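Acetyltransferase (Bacillus cereus, PDB 1Y9W) probably transfers an acyl group, most likely acetyl, as members of the GNAT acetyltransferase family do. Local coordinates at residues 97-110 with 127-140. Residues are numbered along the deposited sequence; the frame is centred on the assembly and turned at random.
Sequences CRLILLDSFSFQAP and HPKGHSQHFFEKRL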
# COMPACT_ATOMS: atom_id res chain seq x y z
N CYS A 97 -2.85 1.49 -18.84
CA CYS A 97 -2.02 1.90 -17.71
C CYS A 97 -0.84 2.68 -18.25
O CYS A 97 -0.20 2.28 -19.23
CB CYS A 97 -1.55 0.70 -16.90
SG CYS A 97 -2.90 -0.09 -16.00
N ARG A 98 -0.55 3.79 -17.60
CA ARG A 98 0.52 4.68 -18.01
C ARG A 98 1.71 4.54 -17.07
O ARG A 98 2.83 4.97 -17.39
CB ARG A 98 -0.00 6.12 -17.97
CG ARG A 98 -1.54 6.22 -17.99
CD ARG A 98 -2.00 7.54 -17.40
NE ARG A 98 -1.47 7.69 -16.05
CZ ARG A 98 -1.19 8.86 -15.47
NH1 ARG A 98 -1.40 10.01 -16.11
NH2 ARG A 98 -0.68 8.87 -14.25
N LEU A 99 1.47 3.92 -15.93
CA LEU A 99 2.50 3.79 -14.92
C LEU A 99 2.39 2.49 -14.13
O LEU A 99 1.31 1.90 -14.02
CB LEU A 99 2.37 4.98 -13.96
CG LEU A 99 2.97 4.97 -12.56
CD1 LEU A 99 4.48 5.22 -12.63
CD2 LEU A 99 2.30 6.04 -11.74
N ILE A 100 3.53 2.05 -13.59
CA ILE A 100 3.58 0.86 -12.75
C ILE A 100 4.32 1.23 -11.47
O ILE A 100 5.41 1.81 -11.53
CB ILE A 100 4.35 -0.30 -13.42
CG1 ILE A 100 3.74 -0.61 -14.79
CG2 ILE A 100 4.29 -1.54 -12.53
CD1 ILE A 100 4.44 -1.73 -15.53
N LEU A 101 3.73 0.90 -10.33
CA LEU A 101 4.36 1.19 -9.04
C LEU A 101 4.52 -0.11 -8.26
O LEU A 101 3.70 -1.01 -8.37
CB LEU A 101 3.49 2.14 -8.21
CG LEU A 101 3.26 3.55 -8.74
CD1 LEU A 101 2.20 4.23 -7.89
CD2 LEU A 101 4.56 4.33 -8.70
N LEU A 102 5.59 -0.18 -7.49
CA LEU A 102 5.87 -1.35 -6.66
C LEU A 102 6.97 -0.97 -5.66
O LEU A 102 7.71 -0.00 -5.86
CB LEU A 102 6.34 -2.52 -7.52
CG LEU A 102 7.68 -2.39 -8.26
CD1 LEU A 102 8.82 -2.70 -7.31
CD2 LEU A 102 7.73 -3.37 -9.41
N ASP A 103 7.06 -1.70 -4.56
CA ASP A 103 8.11 -1.44 -3.60
C ASP A 103 8.74 -2.79 -3.30
O ASP A 103 8.12 -3.83 -3.53
CB ASP A 103 7.58 -0.81 -2.31
CG ASP A 103 6.62 -1.70 -1.55
OD1 ASP A 103 5.39 -1.50 -1.69
OD2 ASP A 103 7.10 -2.60 -0.82
N SER A 104 9.97 -2.76 -2.81
CA SER A 104 10.69 -3.98 -2.52
C SER A 104 11.65 -3.73 -1.37
O SER A 104 12.42 -2.77 -1.40
CB SER A 104 11.46 -4.42 -3.77
OG SER A 104 12.05 -5.70 -3.60
N PHE A 105 11.60 -4.58 -0.35
CA PHE A 105 12.49 -4.46 0.79
C PHE A 105 13.86 -4.95 0.35
O PHE A 105 13.99 -5.66 -0.65
CB PHE A 105 11.97 -5.31 1.95
CG PHE A 105 10.84 -4.67 2.70
CD1 PHE A 105 11.08 -3.69 3.65
CD2 PHE A 105 9.52 -5.04 2.43
CE1 PHE A 105 10.02 -3.08 4.34
CE2 PHE A 105 8.47 -4.43 3.11
CZ PHE A 105 8.72 -3.45 4.07
N SER A 106 14.89 -4.55 1.09
CA SER A 106 16.26 -4.94 0.78
C SER A 106 16.41 -6.47 0.73
O SER A 106 17.24 -6.99 -0.02
CB SER A 106 17.21 -4.36 1.84
OG SER A 106 16.70 -4.55 3.15
N PHE A 107 15.60 -7.19 1.50
CA PHE A 107 15.70 -8.65 1.50
C PHE A 107 14.81 -9.32 0.44
O PHE A 107 14.62 -10.53 0.46
CB PHE A 107 15.37 -9.19 2.90
CG PHE A 107 14.05 -8.71 3.44
CD1 PHE A 107 12.86 -9.31 3.03
CD2 PHE A 107 14.00 -7.65 4.33
CE1 PHE A 107 11.64 -8.85 3.50
CE2 PHE A 107 12.77 -7.19 4.82
CZ PHE A 107 11.59 -7.79 4.40
N GLN A 108 14.26 -8.51 -0.48
CA GLN A 108 13.39 -9.01 -1.54
C GLN A 108 13.95 -8.72 -2.93
O GLN A 108 13.19 -8.50 -3.88
CB GLN A 108 12.01 -8.38 -1.44
CG GLN A 108 11.30 -8.57 -0.12
CD GLN A 108 9.90 -7.99 -0.16
OE1 GLN A 108 9.70 -6.85 -0.59
NE2 GLN A 108 8.93 -8.77 0.31
N ALA A 109 15.26 -8.68 -3.06
CA ALA A 109 15.90 -8.44 -4.36
C ALA A 109 15.45 -7.20 -5.15
O ALA A 109 14.92 -7.32 -6.27
CB ALA A 109 15.76 -9.68 -5.24
N PRO A 110 15.66 -5.98 -4.61
CA PRO A 110 15.26 -4.76 -5.32
C PRO A 110 16.07 -4.51 -6.61
O PRO A 110 15.62 -3.79 -7.50
CB PRO A 110 15.45 -3.66 -4.28
CG PRO A 110 16.51 -4.22 -3.39
CD PRO A 110 16.10 -5.66 -3.24
N HIS A 127 14.15 0.00 7.93
CA HIS A 127 12.78 -0.42 8.15
C HIS A 127 12.50 -1.63 7.28
O HIS A 127 12.64 -1.56 6.07
CB HIS A 127 11.78 0.66 7.79
CG HIS A 127 10.36 0.17 7.78
ND1 HIS A 127 9.55 0.23 6.66
CD2 HIS A 127 9.62 -0.44 8.73
CE1 HIS A 127 8.39 -0.33 6.92
NE2 HIS A 127 8.40 -0.74 8.18
N PRO A 128 12.19 -2.78 7.90
CA PRO A 128 12.13 -2.90 9.37
C PRO A 128 13.56 -2.71 9.87
O PRO A 128 14.49 -2.67 9.07
CB PRO A 128 11.60 -4.32 9.59
CG PRO A 128 12.09 -5.06 8.37
CD PRO A 128 11.87 -4.06 7.25
N LYS A 129 13.74 -2.59 11.18
CA LYS A 129 15.07 -2.37 11.74
C LYS A 129 16.07 -3.37 11.18
O LYS A 129 15.85 -4.59 11.26
CB LYS A 129 15.03 -2.47 13.27
CG LYS A 129 16.35 -2.06 13.92
CD LYS A 129 16.27 -1.98 15.45
CE LYS A 129 16.19 -3.37 16.09
NZ LYS A 129 17.44 -4.16 15.85
N GLY A 130 17.15 -2.85 10.61
CA GLY A 130 18.18 -3.70 10.04
C GLY A 130 18.02 -3.94 8.54
O GLY A 130 18.81 -4.68 7.94
N HIS A 131 17.01 -3.33 7.95
CA HIS A 131 16.73 -3.48 6.53
C HIS A 131 16.22 -2.15 5.97
O HIS A 131 16.21 -1.13 6.67
CB HIS A 131 15.67 -4.57 6.33
CG HIS A 131 15.99 -5.86 7.03
ND1 HIS A 131 15.69 -6.09 8.36
CD2 HIS A 131 16.59 -6.99 6.59
CE1 HIS A 131 16.10 -7.30 8.71
NE2 HIS A 131 16.66 -7.86 7.65
N SER A 132 15.81 -2.15 4.71
CA SER A 132 15.27 -0.94 4.09
C SER A 132 14.20 -1.28 3.06
O SER A 132 14.07 -2.42 2.62
CB SER A 132 16.40 -0.10 3.46
OG SER A 132 17.15 -0.85 2.53
N GLN A 133 13.40 -0.28 2.69
CA GLN A 133 12.33 -0.49 1.73
C GLN A 133 12.52 0.46 0.56
O GLN A 133 12.64 1.67 0.75
CB GLN A 133 10.98 -0.27 2.42
CG GLN A 133 9.78 -0.44 1.52
CD GLN A 133 8.45 -0.33 2.26
OE1 GLN A 133 8.36 0.29 3.32
NE2 GLN A 133 7.41 -0.90 1.68
N HIS A 134 12.56 -0.09 -0.64
CA HIS A 134 12.75 0.72 -1.84
C HIS A 134 11.52 0.81 -2.73
O HIS A 134 10.93 -0.20 -3.10
CB HIS A 134 13.94 0.17 -2.61
CG HIS A 134 15.16 0.01 -1.76
ND1 HIS A 134 15.34 -1.06 -0.92
CD2 HIS A 134 16.20 0.84 -1.55
CE1 HIS A 134 16.45 -0.89 -0.22
NE2 HIS A 134 16.99 0.26 -0.58
N PHE A 135 11.14 2.04 -3.05
CA PHE A 135 9.97 2.32 -3.87
C PHE A 135 10.34 2.60 -5.31
O PHE A 135 11.11 3.52 -5.61
CB PHE A 135 9.21 3.48 -3.24
CG PHE A 135 8.65 3.15 -1.88
CD1 PHE A 135 7.29 2.90 -1.71
CD2 PHE A 135 9.51 3.01 -0.79
CE1 PHE A 135 6.78 2.52 -0.46
CE2 PHE A 135 9.02 2.62 0.47
CZ PHE A 135 7.65 2.37 0.63
N PHE A 136 9.79 1.79 -6.21
CA PHE A 136 10.07 1.88 -7.63
C PHE A 136 8.90 2.32 -8.50
O PHE A 136 7.74 2.23 -8.12
CB PHE A 136 10.57 0.54 -8.18
CG PHE A 136 11.91 0.11 -7.63
CD1 PHE A 136 11.99 -0.65 -6.46
CD2 PHE A 136 13.08 0.45 -8.30
CE1 PHE A 136 13.24 -1.06 -5.96
CE2 PHE A 136 14.33 0.04 -7.81
CZ PHE A 136 14.41 -0.72 -6.64
N GLU A 137 9.24 2.81 -9.69
CA GLU A 137 8.26 3.25 -10.66
C GLU A 137 8.83 3.03 -12.05
O GLU A 137 10.05 3.01 -12.25
CB GLU A 137 7.90 4.73 -10.50
CG GLU A 137 9.00 5.69 -10.95
CD GLU A 137 8.44 6.96 -11.56
OE1 GLU A 137 7.45 7.49 -11.02
OE2 GLU A 137 9.00 7.45 -12.57
N LYS A 138 7.93 2.84 -13.01
CA LYS A 138 8.27 2.66 -14.40
C LYS A 138 7.12 3.28 -15.16
O LYS A 138 5.95 2.93 -14.95
CB LYS A 138 8.41 1.19 -14.77
CG LYS A 138 8.53 0.98 -16.27
CD LYS A 138 8.62 -0.47 -16.66
CE LYS A 138 10.02 -1.02 -16.48
NZ LYS A 138 10.11 -2.40 -17.05
N ARG A 139 7.44 4.23 -16.03
CA ARG A 139 6.45 4.92 -16.83
C ARG A 139 6.24 4.11 -18.09
O ARG A 139 7.20 3.65 -18.70
CB ARG A 139 6.96 6.32 -17.16
CG ARG A 139 7.20 7.17 -15.93
CD ARG A 139 5.88 7.61 -15.34
NE ARG A 139 6.04 8.29 -14.06
CZ ARG A 139 5.10 9.03 -13.49
NH1 ARG A 139 3.92 9.19 -14.09
NH2 ARG A 139 5.31 9.60 -12.31
N LEU A 140 4.98 3.92 -18.47
CA LEU A 140 4.65 3.15 -19.67
C LEU A 140 4.44 4.04 -20.89
O LEU A 140 4.35 5.28 -20.72
CB LEU A 140 3.40 2.29 -19.42
CG LEU A 140 3.51 1.17 -18.38
CD1 LEU A 140 2.18 0.41 -18.31
CD2 LEU A 140 4.64 0.23 -18.77
OXT LEU A 140 4.36 3.48 -22.01
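F105 and Q133 face each other as a non-hydrogen-bonded antiparallel pair, and their flat groups stack: the amide and ring planes are 17° apart, with Q133 CG over one ring face, 4.1 Å from the F105 centroid. Q133 reaches there because its chain is extended, with CG anti to the backbone N (chi1 179°). The same amide turns Q133 NE2 to D103 OD2 in a 3.0 Å hydrogen bond; the acceptor lies in the amide plane, yet the donor sits above the carboxylate plane. D103 CB sits over one face of the F135 ring, offset toward its rim, in a CH-pi contact 4.0 Å from the centroid. Two offset edge-to-face pairs follow, the F105 edge toward the H127 face and, with planes at 89°, the F107 edge toward the H131 face. On the other sheet face, L102 CD1 lies 3.8 Å from F136 CB, while P110 CB packs on the F136 ring. Back on the face of F105, L99 CD1 lies over the R139 guanidinium, 3.7 Å from R139 NE; E137 OE2 lies in plane at its edge, in a salt bridge with weak hydrogen bonds, and R139 NH2 also bonds E125 O of the second subunit. Paired backbone bonds at I100-K138, L102-F136 and S104-H134 establish the register. Insertion of C-terminal strand 133-139 between 99-105 and 119-124, antiparallel to both, is characteristic of the GNAT fold's C-terminal half.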